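Local structure of beta-galacturonidase (Eisenbergiella tayi, 6NCW) at residues E44-T49 against A56-E61; C217-C222 against V251-I256; P477-V480 against E484-Q487. The protein acts as a glycoside hydrolase family 2 beta-galacturonidase, releasing galacturonate from beta-linked glycosides, and may also have beta-glucuronidase activity. One frame throughout, in Å; residues are numbered along the deposited sequence.

Contact 1. Residues E44-T49 against A56-E61; sequences ENYPDT and ASYSRE
Tyr46 and Tyr58 reach toward each other from opposite directions and meet at their phenol oxygens, joining a loop to a strand in the N-terminal antiparallel beta-sandwich of this family 2 enzyme. The strand, 55-63, lies inside a six-stranded sheet, between strands 19-26 and 109-117. The loop follows edge strand 35-39 of the same sheet.

The polar part of the contact is a single hydrogen bond, from Tyr58 OH to Tyr46 OH at 3.0 Å. The Tyr46 oxygen lies in the plane of the Tyr58 ring, at its edge, so it meets the hydroxyl end of that ring and not its pi cloud. The Tyr58 oxygen approaches the Tyr46 ring obliquely, with OH of Tyr58 3.7 Å from CZ of Tyr46. Both side chains have CG anti to their own carbonyl carbon (chi1 -40° in Tyr46, -69° in Tyr58), and from there each ring extends until the two hydroxyls meet.

Apolar side chains pack beside the two rings. Phe23 of strand 19-26 meets both, that of Tyr46 edge-to-face, and Met298 of a second subunit packs on Tyr46.

Within the segments the bonds are local. In the loop, Thr49 N donates to Tyr46 O at 3.0 Å. On the strand, away from the tyrosine pair, Arg60 grips a single acceptor side-on: its NE lies 2.8 Å from Glu61 O, which Arg60 NH2 meets almost head-on.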
ATOM      1  N   GLU A  44      -0.658  -1.471  25.081  1.00 24.02           N
ATOM      2  CA  GLU A  44      -0.628  -0.724  23.825  1.00 18.38           C
ATOM      3  C   GLU A  44      -1.424  -1.424  22.734  1.00 21.67           C
ATOM      4  O   GLU A  44      -1.761  -0.802  21.726  1.00 20.53           O
ATOM      5  CB  GLU A  44       0.812  -0.494  23.359  1.00 24.70           C
ATOM      6  CG  GLU A  44       1.539   0.581  24.157  1.00 25.20           C
ATOM      7  CD  GLU A  44       2.256   0.026  25.384  1.00 25.54           C
ATOM      8  OE1 GLU A  44       1.958  -1.122  25.815  1.00 25.15           O
ATOM      9  OE2 GLU A  44       3.139   0.738  25.916  1.00 25.57           O
ATOM     10  N   ASN A  45      -1.752  -2.688  22.926  1.00 21.39           N
ATOM     11  CA  ASN A  45      -2.613  -3.429  22.025  1.00 21.12           C
ATOM     12  C   ASN A  45      -4.081  -3.370  22.423  1.00 26.03           C
ATOM     13  O   ASN A  45      -4.919  -3.885  21.672  1.00 22.40           O
ATOM     14  CB  ASN A  45      -2.129  -4.881  21.974  1.00 21.58           C
ATOM     15  CG  ASN A  45      -0.664  -4.965  21.595  1.00 22.01           C
ATOM     16  OD1 ASN A  45       0.120  -5.646  22.250  1.00 18.98           O
ATOM     17  ND2 ASN A  45      -0.277  -4.212  20.544  1.00 20.74           N
ATOM     18  N   TYR A  46      -4.418  -2.763  23.595  1.00 19.56           N
ATOM     19  CA  TYR A  46      -5.859  -2.654  23.838  1.00 21.65           C
ATOM     20  C   TYR A  46      -6.366  -1.346  23.245  1.00 22.69           C
ATOM     21  O   TYR A  46      -5.686  -0.321  23.347  1.00 22.31           O
ATOM     22  CB  TYR A  46      -6.205  -2.685  25.335  1.00 16.33           C
ATOM     23  CG  TYR A  46      -5.425  -3.647  26.197  1.00 20.52           C
ATOM     24  CD1 TYR A  46      -5.286  -3.397  27.558  1.00 21.19           C
ATOM     25  CD2 TYR A  46      -4.850  -4.819  25.679  1.00 20.12           C
ATOM     26  CE1 TYR A  46      -4.582  -4.253  28.376  1.00 18.30           C
ATOM     27  CE2 TYR A  46      -4.134  -5.702  26.507  1.00 18.98           C
ATOM     28  CZ  TYR A  46      -4.015  -5.403  27.857  1.00 23.04           C
ATOM     29  OH  TYR A  46      -3.322  -6.229  28.715  1.00 21.08           O
ATOM     30  N   PRO A  47      -7.543  -1.361  22.614  1.00 21.08           N
ATOM     31  CA  PRO A  47      -8.015  -0.154  21.913  1.00 21.19           C
ATOM     32  C   PRO A  47      -7.905   1.163  22.688  1.00 22.78           C
ATOM     33  O   PRO A  47      -7.485   2.162  22.099  1.00 23.13           O
ATOM     34  CB  PRO A  47      -9.468  -0.527  21.597  1.00 22.68           C
ATOM     35  CG  PRO A  47      -9.368  -1.982  21.288  1.00 24.41           C
ATOM     36  CD  PRO A  47      -8.397  -2.526  22.319  1.00 19.55           C
ATOM     37  N   ASP A  48      -8.236   1.203  23.980  1.00 20.69           N
ATOM     38  CA  ASP A  48      -8.297   2.477  24.696  1.00 25.63           C
ATOM     39  C   ASP A  48      -6.951   2.928  25.253  1.00 24.98           C
ATOM     40  O   ASP A  48      -6.857   4.038  25.789  1.00 24.17           O
ATOM     41  CB  ASP A  48      -9.331   2.393  25.830  1.00 27.68           C
ATOM     42  CG  ASP A  48     -10.707   2.011  25.315  1.00 27.77           C
ATOM     43  OD1 ASP A  48     -11.282   2.800  24.541  1.00 37.17           O
ATOM     44  OD2 ASP A  48     -11.191   0.909  25.639  1.00 36.43           O
ATOM     45  N   THR A  49      -5.907   2.113  25.126  1.00 18.93           N
ATOM     46  CA  THR A  49      -4.607   2.464  25.675  1.00 17.81           C
ATOM     47  C   THR A  49      -3.489   2.285  24.637  1.00 19.71           C
ATOM     48  O   THR A  49      -2.319   2.177  25.001  1.00 18.46           O
ATOM     49  CB  THR A  49      -4.351   1.650  26.949  1.00 23.23           C
ATOM     50  OG1 THR A  49      -4.746   0.290  26.751  1.00 20.41           O
ATOM     51  CG2 THR A  49      -5.186   2.193  28.119  1.00 21.86           C
ATOM     52  N   ALA A  56      -0.724   1.454  35.407  1.00 18.00           N
ATOM     53  CA  ALA A  56      -2.029   0.828  35.284  1.00 24.25           C
ATOM     54  C   ALA A  56      -2.098  -0.334  36.266  1.00 21.96           C
ATOM     55  O   ALA A  56      -1.074  -0.834  36.726  1.00 23.86           O
ATOM     56  CB  ALA A  56      -2.289   0.361  33.853  1.00 20.04           C
ATOM     57  N   SER A  57      -3.315  -0.757  36.602  1.00 22.41           N
ATOM     58  CA  SER A  57      -3.509  -1.836  37.567  1.00 23.12           C
ATOM     59  C   SER A  57      -4.115  -3.067  36.903  1.00 21.17           C
ATOM     60  O   SER A  57      -5.117  -2.963  36.187  1.00 27.05           O
ATOM     61  CB  SER A  57      -4.393  -1.382  38.733  1.00 25.30           C
ATOM     62  OG  SER A  57      -5.234  -2.441  39.158  1.00 19.62           O
ATOM     63  N   TYR A  58      -3.520  -4.229  37.169  1.00 21.24           N
ATOM     64  CA  TYR A  58      -4.075  -5.534  36.818  1.00 23.15           C
ATOM     65  C   TYR A  58      -4.455  -6.282  38.089  1.00 23.55           C
ATOM     66  O   TYR A  58      -3.667  -6.335  39.037  1.00 24.25           O
ATOM     67  CB  TYR A  58      -3.060  -6.393  36.049  1.00 23.81           C
ATOM     68  CG  TYR A  58      -2.713  -5.942  34.642  1.00 22.53           C
ATOM     69  CD1 TYR A  58      -3.238  -6.609  33.531  1.00 20.49           C
ATOM     70  CD2 TYR A  58      -1.826  -4.887  34.419  1.00 19.41           C
ATOM     71  CE1 TYR A  58      -2.908  -6.222  32.236  1.00 22.84           C
ATOM     72  CE2 TYR A  58      -1.496  -4.492  33.119  1.00 21.23           C
ATOM     73  CZ  TYR A  58      -2.040  -5.164  32.037  1.00 20.70           C
ATOM     74  OH  TYR A  58      -1.730  -4.780  30.743  1.00 24.05           O
ATOM     75  N   SER A  59      -5.635  -6.902  38.106  1.00 22.51           N
ATOM     76  CA  SER A  59      -6.032  -7.636  39.296  1.00 24.14           C
ATOM     77  C   SER A  59      -6.878  -8.848  38.933  1.00 24.30           C
ATOM     78  O   SER A  59      -7.554  -8.879  37.898  1.00 25.45           O
ATOM     79  CB  SER A  59      -6.783  -6.724  40.277  1.00 22.67           C
ATOM     80  OG  SER A  59      -7.742  -5.925  39.597  1.00 24.97           O
ATOM     81  N   ARG A  60      -6.817  -9.849  39.803  1.00 23.48           N
ATOM     82  CA  ARG A  60      -7.655 -11.042  39.747  1.00 28.04           C
ATOM     83  C   ARG A  60      -7.657 -11.665  41.139  1.00 28.74           C
ATOM     84  O   ARG A  60      -7.018 -11.156  42.062  1.00 26.90           O
ATOM     85  CB  ARG A  60      -7.142 -12.044  38.712  1.00 24.75           C
ATOM     86  CG  ARG A  60      -5.755 -12.594  39.017  1.00 21.56           C
ATOM     87  CD  ARG A  60      -5.525 -13.904  38.235  1.00 24.02           C
ATOM     88  NE  ARG A  60      -6.360 -14.983  38.765  1.00 26.07           N
ATOM     89  CZ  ARG A  60      -6.630 -16.130  38.137  1.00 29.07           C
ATOM     90  NH1 ARG A  60      -6.139 -16.378  36.927  1.00 23.36           N
ATOM     91  NH2 ARG A  60      -7.408 -17.031  38.724  1.00 29.41           N
ATOM     92  N   GLU A  61      -8.350 -12.789  41.282  1.00 27.91           N
ATOM     93  CA  GLU A  61      -8.347 -13.524  42.537  1.00 34.61           C
ATOM     94  C   GLU A  61      -7.684 -14.882  42.361  1.00 29.75           C
ATOM     95  O   GLU A  61      -7.602 -15.428  41.255  1.00 29.07           O
ATOM     96  CB  GLU A  61      -9.770 -13.700  43.081  1.00 32.11           C
ATOM     97  CG  GLU A  61     -10.464 -12.389  43.444  1.00 31.57           C
ATOM     98  CD  GLU A  61     -11.862 -12.612  44.013  1.00 45.66           C
ATOM     99  OE1 GLU A  61     -12.494 -13.641  43.665  1.00 46.82           O
ATOM    100  OE2 GLU A  61     -12.324 -11.768  44.818  1.00 51.60           O
TER

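Contact 2. Residues C217-C222 against V251-I256; sequences CPWAEC and VGFREI
The carbonyl oxygen of Glu221 and the amide nitrogen of Phe253 are joined by one water, which links the two backbones where no direct hydrogen bond joins them. The water donates to Glu221 O at 2.7 Å and accepts from Phe253 N at 3.0 Å, and it lies in the plane of the Phe253 ring, at its edge. Beside it the chains come closer, and Cys222 CA offers a C-H to Phe253 O at 3.4 Å.

The Phe253 ring is the apolar centre. Ala220 CB sits squarely over one face, 3.5 Å from the ring centroid and only 4° off the normal, a CH-pi contact. A type I turn from Cys217 to Ala220, closed by the Ala220 N bond to Cys217 O, brings three side chains to the one ring. Cys217 touches Phe253 CE1 with CB, and its sulfur lies obliquely beside the ring. Trp219, with CG between its backbone N and carbonyl carbon (chi1 44°), brings CH2 to 3.8 Å from Phe253 CZ, the planes 86° apart.

Within the immunoglobulin-like sandwich, Phe157 of strand 150-162 meets Phe253 edge-to-face. Segment 251-256 then runs on to strand 256-259, which belongs to the sheet of the TIM barrel domain. With no direct hydrogen bond across it, the contact probably depends on apolar and CH-pi packing, with one water bonded to Glu221 O and Phe253 N.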
ATOM      1  N   CYS A 217      28.884 -39.384  32.136  1.00 41.08           N
ATOM      2  CA  CYS A 217      27.566 -39.507  31.510  1.00 37.36           C
ATOM      3  C   CYS A 217      27.719 -40.302  30.221  1.00 40.78           C
ATOM      4  O   CYS A 217      27.523 -39.767  29.118  1.00 41.83           O
ATOM      5  CB  CYS A 217      26.950 -38.136  31.237  1.00 38.72           C
ATOM      6  SG  CYS A 217      26.502 -37.221  32.697  1.00 38.02           S
ATOM      7  N   PRO A 218      28.080 -41.589  30.323  1.00 39.96           N
ATOM      8  CA  PRO A 218      28.404 -42.365  29.111  1.00 37.95           C
ATOM      9  C   PRO A 218      27.207 -42.626  28.221  1.00 32.67           C
ATOM     10  O   PRO A 218      27.391 -42.991  27.052  1.00 34.83           O
ATOM     11  CB  PRO A 218      28.970 -43.676  29.677  1.00 40.99           C
ATOM     12  CG  PRO A 218      28.268 -43.837  31.006  1.00 37.87           C
ATOM     13  CD  PRO A 218      28.172 -42.414  31.547  1.00 40.75           C
ATOM     14  N   TRP A 219      25.999 -42.427  28.727  1.00 30.61           N
ATOM     15  CA  TRP A 219      24.772 -42.573  27.954  1.00 40.46           C
ATOM     16  C   TRP A 219      24.397 -41.329  27.140  1.00 40.81           C
ATOM     17  O   TRP A 219      23.392 -41.360  26.420  1.00 39.74           O
ATOM     18  CB  TRP A 219      23.628 -42.898  28.911  1.00 35.57           C
ATOM     19  CG  TRP A 219      23.674 -42.046  30.131  1.00 36.62           C
ATOM     20  CD1 TRP A 219      24.199 -42.380  31.337  1.00 40.72           C
ATOM     21  CD2 TRP A 219      23.202 -40.693  30.263  1.00 46.32           C
ATOM     22  NE1 TRP A 219      24.071 -41.337  32.221  1.00 40.64           N
ATOM     23  CE2 TRP A 219      23.461 -40.287  31.587  1.00 44.10           C
ATOM     24  CE3 TRP A 219      22.567 -39.793  29.393  1.00 38.93           C
ATOM     25  CZ2 TRP A 219      23.123 -39.021  32.061  1.00 41.26           C
ATOM     26  CZ3 TRP A 219      22.235 -38.534  29.867  1.00 36.76           C
ATOM     27  CH2 TRP A 219      22.514 -38.162  31.186  1.00 38.65           C
ATOM     28  N   ALA A 220      25.133 -40.227  27.259  1.00 34.38           N
ATOM     29  CA  ALA A 220      24.640 -38.945  26.768  1.00 37.76           C
ATOM     30  C   ALA A 220      24.969 -38.772  25.293  1.00 33.16           C
ATOM     31  O   ALA A 220      26.081 -39.078  24.856  1.00 35.55           O
ATOM     32  CB  ALA A 220      25.229 -37.790  27.580  1.00 31.85           C
ATOM     33  N   GLU A 221      23.988 -38.295  24.527  1.00 34.67           N
ATOM     34  CA  GLU A 221      24.199 -37.882  23.142  1.00 38.34           C
ATOM     35  C   GLU A 221      24.340 -36.368  23.035  1.00 34.15           C
ATOM     36  O   GLU A 221      23.813 -35.616  23.860  1.00 30.96           O
ATOM     37  CB  GLU A 221      23.049 -38.335  22.244  1.00 37.50           C
ATOM     38  CG  GLU A 221      23.034 -39.833  21.989  1.00 50.80           C
ATOM     39  CD  GLU A 221      21.630 -40.361  21.792  1.00 54.47           C
ATOM     40  OE1 GLU A 221      20.865 -39.741  21.019  1.00 58.10           O
ATOM     41  OE2 GLU A 221      21.286 -41.380  22.430  1.00 60.76           O
ATOM     42  N   CYS A 222      25.037 -35.936  21.987  1.00 30.22           N
ATOM     43  CA  CYS A 222      25.298 -34.524  21.745  1.00 32.89           C
ATOM     44  C   CYS A 222      24.024 -33.741  21.451  1.00 29.03           C
ATOM     45  O   CYS A 222      23.098 -34.231  20.799  1.00 26.86           O
ATOM     46  CB  CYS A 222      26.268 -34.354  20.563  1.00 33.07           C
ATOM     47  SG  CYS A 222      27.935 -34.981  20.913  1.00 63.31           S
ATOM     48  N   VAL A 251      18.276 -30.018  29.628  1.00 26.25           N
ATOM     49  CA  VAL A 251      19.685 -29.807  29.336  1.00 25.39           C
ATOM     50  C   VAL A 251      19.997 -30.417  27.980  1.00 24.57           C
ATOM     51  O   VAL A 251      19.247 -31.239  27.449  1.00 24.37           O
ATOM     52  CB  VAL A 251      20.623 -30.404  30.421  1.00 23.71           C
ATOM     53  CG1 VAL A 251      20.272 -29.863  31.803  1.00 25.80           C
ATOM     54  CG2 VAL A 251      20.566 -31.918  30.403  1.00 25.02           C
ATOM     55  N   GLY A 252      21.098 -29.953  27.409  1.00 25.10           N
ATOM     56  CA  GLY A 252      21.703 -30.598  26.258  1.00 25.22           C
ATOM     57  C   GLY A 252      23.201 -30.658  26.476  1.00 24.65           C
ATOM     58  O   GLY A 252      23.784 -29.799  27.140  1.00 28.50           O
ATOM     59  N   PHE A 253      23.812 -31.713  25.953  1.00 21.54           N
ATOM     60  CA  PHE A 253      25.249 -31.954  26.121  1.00 26.63           C
ATOM     61  C   PHE A 253      25.971 -31.356  24.916  1.00 24.54           C
ATOM     62  O   PHE A 253      26.052 -31.975  23.852  1.00 25.09           O
ATOM     63  CB  PHE A 253      25.541 -33.452  26.263  1.00 26.97           C
ATOM     64  CG  PHE A 253      25.193 -34.026  27.627  1.00 28.87           C
ATOM     65  CD1 PHE A 253      26.177 -34.205  28.595  1.00 29.80           C
ATOM     66  CD2 PHE A 253      23.885 -34.394  27.937  1.00 29.25           C
ATOM     67  CE1 PHE A 253      25.859 -34.731  29.853  1.00 31.20           C
ATOM     68  CE2 PHE A 253      23.561 -34.912  29.193  1.00 26.99           C
ATOM     69  CZ  PHE A 253      24.551 -35.079  30.150  1.00 31.20           C
ATOM     70  N   ARG A 254      26.478 -30.134  25.065  1.00 27.03           N
ATOM     71  CA  ARG A 254      27.303 -29.522  24.036  1.00 26.04           C
ATOM     72  C   ARG A 254      28.379 -28.683  24.701  1.00 27.01           C
ATOM     73  O   ARG A 254      28.190 -28.163  25.802  1.00 27.00           O
ATOM     74  CB  ARG A 254      26.479 -28.652  23.064  1.00 29.34           C
ATOM     75  CG  ARG A 254      25.629 -27.561  23.737  1.00 29.42           C
ATOM     76  CD  ARG A 254      26.335 -26.249  23.678  1.00 28.69           C
ATOM     77  NE  ARG A 254      25.688 -25.189  24.446  1.00 27.08           N
ATOM     78  CZ  ARG A 254      26.080 -24.794  25.652  1.00 30.08           C
ATOM     79  NH1 ARG A 254      27.099 -25.392  26.255  1.00 29.27           N
ATOM     80  NH2 ARG A 254      25.458 -23.791  26.250  1.00 27.71           N
ATOM     81  N   GLU A 255      29.503 -28.536  24.012  1.00 25.45           N
ATOM     82  CA  GLU A 255      30.591 -27.688  24.470  1.00 29.89           C
ATOM     83  C   GLU A 255      30.668 -26.445  23.593  1.00 28.31           C
ATOM     84  O   GLU A 255      30.600 -26.540  22.365  1.00 28.09           O
ATOM     85  CB  GLU A 255      31.927 -28.438  24.433  1.00 24.43           C
ATOM     86  CG  GLU A 255      33.088 -27.621  24.951  1.00 30.18           C
ATOM     87  CD  GLU A 255      34.433 -28.352  24.805  1.00 37.77           C
ATOM     88  OE1 GLU A 255      34.967 -28.811  25.841  1.00 36.46           O
ATOM     89  OE2 GLU A 255      34.940 -28.479  23.659  1.00 33.64           O
ATOM     90  N   ILE A 256      30.823 -25.288  24.221  1.00 27.83           N
ATOM     91  CA  ILE A 256      31.069 -24.053  23.499  1.00 26.15           C
ATOM     92  C   ILE A 256      32.340 -23.446  24.075  1.00 29.21           C
ATOM     93  O   ILE A 256      32.430 -23.214  25.285  1.00 29.05           O
ATOM     94  CB  ILE A 256      29.883 -23.074  23.581  1.00 22.07           C
ATOM     95  CG1 ILE A 256      30.201 -21.814  22.793  1.00 21.94           C
ATOM     96  CG2 ILE A 256      29.551 -22.698  25.013  1.00 32.51           C
ATOM     97  CD1 ILE A 256      30.151 -22.041  21.317  1.00 23.94           C
TER
HETATM   98  O   HOH W   1      22.035 -33.679  24.569  1.00 23.32           O

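Contact 3. Residues P477-V480 against E484-Q487; sequences PAHV and EEYQ
Glu485 lays its CB over one face of the His479 imidazole, 3.6 Å from the ring centroid and displaced toward the CD2 side, a CH-pi contact. The closest approach is His479 CD2 to Glu485 CB, at 3.4 Å. The two side chains cross at about a right angle, and both have CG anti to the carbonyl carbon. Glu485 bends at chi2 (98°), and its carboxylate ends up within 13° of the imidazole plane without bringing the polar ends together: His479 NE2 and Glu485 OE2 remain 5.0 Å apart. Each is held elsewhere, His479 ND1 by Gln489 OE1 and Glu485 OE1 by Thr476 N.

These residues stand where the loop after strand 461-466 enters helix 484-500, part of a beta-alpha-beta crossover of the TIM barrel that continues into the parallel strand 504-509.

Tyr486 differs, with CG anti to the backbone N (chi1 -177°). Its side chain, about 10 Å from that of the galacturonate-binding Tyr434, leads its hydroxyl end away from segment 477-480 to a hydrogen bond between OH and Lys432 O. The near part packs on two backbone carbonyls: His479 O and Val480 O are each 3.4 Å from Tyr486 CB, and ring atom CD2 of Tyr486 lies 3.5 Å from His479 O. Nearby, Val480 packs on Thr528 of a third subunit, and Glu484 forms a salt bridge with Arg475 of a fourth.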
ATOM      1  N   PRO A 477      11.953   1.996  -9.931  1.00 25.35           N
ATOM      2  CA  PRO A 477      13.065   1.802 -10.875  1.00 21.62           C
ATOM      3  C   PRO A 477      14.338   2.541 -10.474  1.00 23.29           C
ATOM      4  O   PRO A 477      15.434   2.109 -10.839  1.00 22.52           O
ATOM      5  CB  PRO A 477      12.500   2.347 -12.198  1.00 25.18           C
ATOM      6  CG  PRO A 477      11.024   2.191 -12.080  1.00 26.18           C
ATOM      7  CD  PRO A 477      10.717   2.426 -10.610  1.00 24.96           C
ATOM      8  N   ALA A 478      14.239   3.650  -9.739  1.00 21.44           N
ATOM      9  CA  ALA A 478      15.458   4.362  -9.364  1.00 25.70           C
ATOM     10  C   ALA A 478      16.237   3.674  -8.241  1.00 24.71           C
ATOM     11  O   ALA A 478      17.379   4.065  -7.971  1.00 26.46           O
ATOM     12  CB  ALA A 478      15.126   5.804  -8.973  1.00 20.23           C
ATOM     13  N   HIS A 479      15.656   2.670  -7.582  1.00 21.09           N
ATOM     14  CA  HIS A 479      16.318   1.981  -6.476  1.00 20.73           C
ATOM     15  C   HIS A 479      16.836   2.961  -5.423  1.00 21.12           C
ATOM     16  O   HIS A 479      17.931   2.791  -4.890  1.00 19.45           O
ATOM     17  CB  HIS A 479      17.468   1.104  -6.983  1.00 24.19           C
ATOM     18  CG  HIS A 479      17.050   0.029  -7.942  1.00 28.44           C
ATOM     19  ND1 HIS A 479      17.908  -0.974  -8.345  1.00 36.22           N
ATOM     20  CD2 HIS A 479      15.873  -0.211  -8.567  1.00 26.35           C
ATOM     21  CE1 HIS A 479      17.278  -1.781  -9.181  1.00 37.73           C
ATOM     22  NE2 HIS A 479      16.041  -1.341  -9.332  1.00 35.44           N
ATOM     23  N   VAL A 480      16.055   4.010  -5.130  1.00 16.55           N
ATOM     24  CA  VAL A 480      16.442   4.934  -4.060  1.00 19.60           C
ATOM     25  C   VAL A 480      16.450   4.208  -2.696  1.00 18.03           C
ATOM     26  O   VAL A 480      15.791   3.179  -2.499  1.00 17.51           O
ATOM     27  CB  VAL A 480      15.505   6.152  -4.027  1.00 18.45           C
ATOM     28  CG1 VAL A 480      15.405   6.779  -5.415  1.00 17.63           C
ATOM     29  CG2 VAL A 480      14.122   5.742  -3.527  1.00 16.40           C
ATOM     30  N   GLU A 484      12.506  -1.302  -1.658  1.00 15.93           N
ATOM     31  CA  GLU A 484      12.850  -2.705  -1.502  1.00 17.47           C
ATOM     32  C   GLU A 484      13.964  -3.122  -2.451  1.00 18.20           C
ATOM     33  O   GLU A 484      14.770  -3.993  -2.106  1.00 16.07           O
ATOM     34  CB  GLU A 484      11.607  -3.576  -1.725  1.00 20.18           C
ATOM     35  CG  GLU A 484      10.558  -3.465  -0.610  1.00 19.95           C
ATOM     36  CD  GLU A 484       9.446  -4.494  -0.751  1.00 23.10           C
ATOM     37  OE1 GLU A 484       9.754  -5.707  -0.655  1.00 21.55           O
ATOM     38  OE2 GLU A 484       8.267  -4.089  -0.963  1.00 22.10           O
ATOM     39  N   GLU A 485      14.005  -2.547  -3.658  1.00 18.22           N
ATOM     40  CA  GLU A 485      15.089  -2.873  -4.586  1.00 19.83           C
ATOM     41  C   GLU A 485      16.435  -2.483  -4.014  1.00 18.52           C
ATOM     42  O   GLU A 485      17.394  -3.256  -4.077  1.00 21.57           O
ATOM     43  CB  GLU A 485      14.880  -2.182  -5.926  1.00 17.35           C
ATOM     44  CG  GLU A 485      13.682  -2.694  -6.666  1.00 23.22           C
ATOM     45  CD  GLU A 485      12.459  -1.796  -6.467  1.00 27.00           C
ATOM     46  OE1 GLU A 485      12.461  -0.954  -5.533  1.00 23.21           O
ATOM     47  OE2 GLU A 485      11.501  -1.943  -7.253  1.00 26.77           O
ATOM     48  N   TYR A 486      16.540  -1.283  -3.446  1.00 15.42           N
ATOM     49  CA  TYR A 486      17.831  -0.925  -2.885  1.00 17.34           C
ATOM     50  C   TYR A 486      18.212  -1.881  -1.761  1.00 20.27           C
ATOM     51  O   TYR A 486      19.384  -2.242  -1.620  1.00 17.43           O
ATOM     52  CB  TYR A 486      17.854   0.512  -2.374  1.00 16.60           C
ATOM     53  CG  TYR A 486      19.240   0.848  -1.881  1.00 20.45           C
ATOM     54  CD1 TYR A 486      19.587   0.692  -0.539  1.00 17.71           C
ATOM     55  CD2 TYR A 486      20.227   1.245  -2.774  1.00 19.79           C
ATOM     56  CE1 TYR A 486      20.878   0.976  -0.088  1.00 17.44           C
ATOM     57  CE2 TYR A 486      21.503   1.536  -2.340  1.00 25.34           C
ATOM     58  CZ  TYR A 486      21.828   1.400  -0.992  1.00 23.64           C
ATOM     59  OH  TYR A 486      23.114   1.675  -0.574  1.00 22.69           O
ATOM     60  N   GLN A 487      17.241  -2.286  -0.935  1.00 14.94           N
ATOM     61  CA  GLN A 487      17.574  -3.171   0.173  1.00 15.57           C
ATOM     62  C   GLN A 487      18.110  -4.499  -0.345  1.00 19.49           C
ATOM     63  O   GLN A 487      18.983  -5.110   0.281  1.00 18.89           O
ATOM     64  CB  GLN A 487      16.364  -3.413   1.074  1.00 14.49           C
ATOM     65  CG  GLN A 487      16.709  -4.272   2.292  1.00 14.73           C
ATOM     66  CD  GLN A 487      15.482  -4.746   3.067  1.00 17.72           C
ATOM     67  OE1 GLN A 487      14.503  -5.249   2.479  1.00 16.71           O
ATOM     68  NE2 GLN A 487      15.526  -4.593   4.390  1.00 14.00           N
TER

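From the N terminus the three contacts follow in series, none enclosing or crossing another. Contact 1 closes a loop of six intervening residues and ties the segment after edge strand 35-39 to inner strand 55-63 of the first sandwich. Contact 2 spans 28 residues, mostly strand, and draws the segment after strand 207-216 against the passage from the immunoglobulin-like sandwich to the barrel sheet. Contact 3 has the shortest span, three residues, and fastens a barrel loop to the start of helix 484-500. Their centres are 42 to 48 Å apart, with contacts 1 and 2 on opposite sides of the chain's centre. Contacts 1 and 3 also meet neighbouring subunits; contact 2 does not.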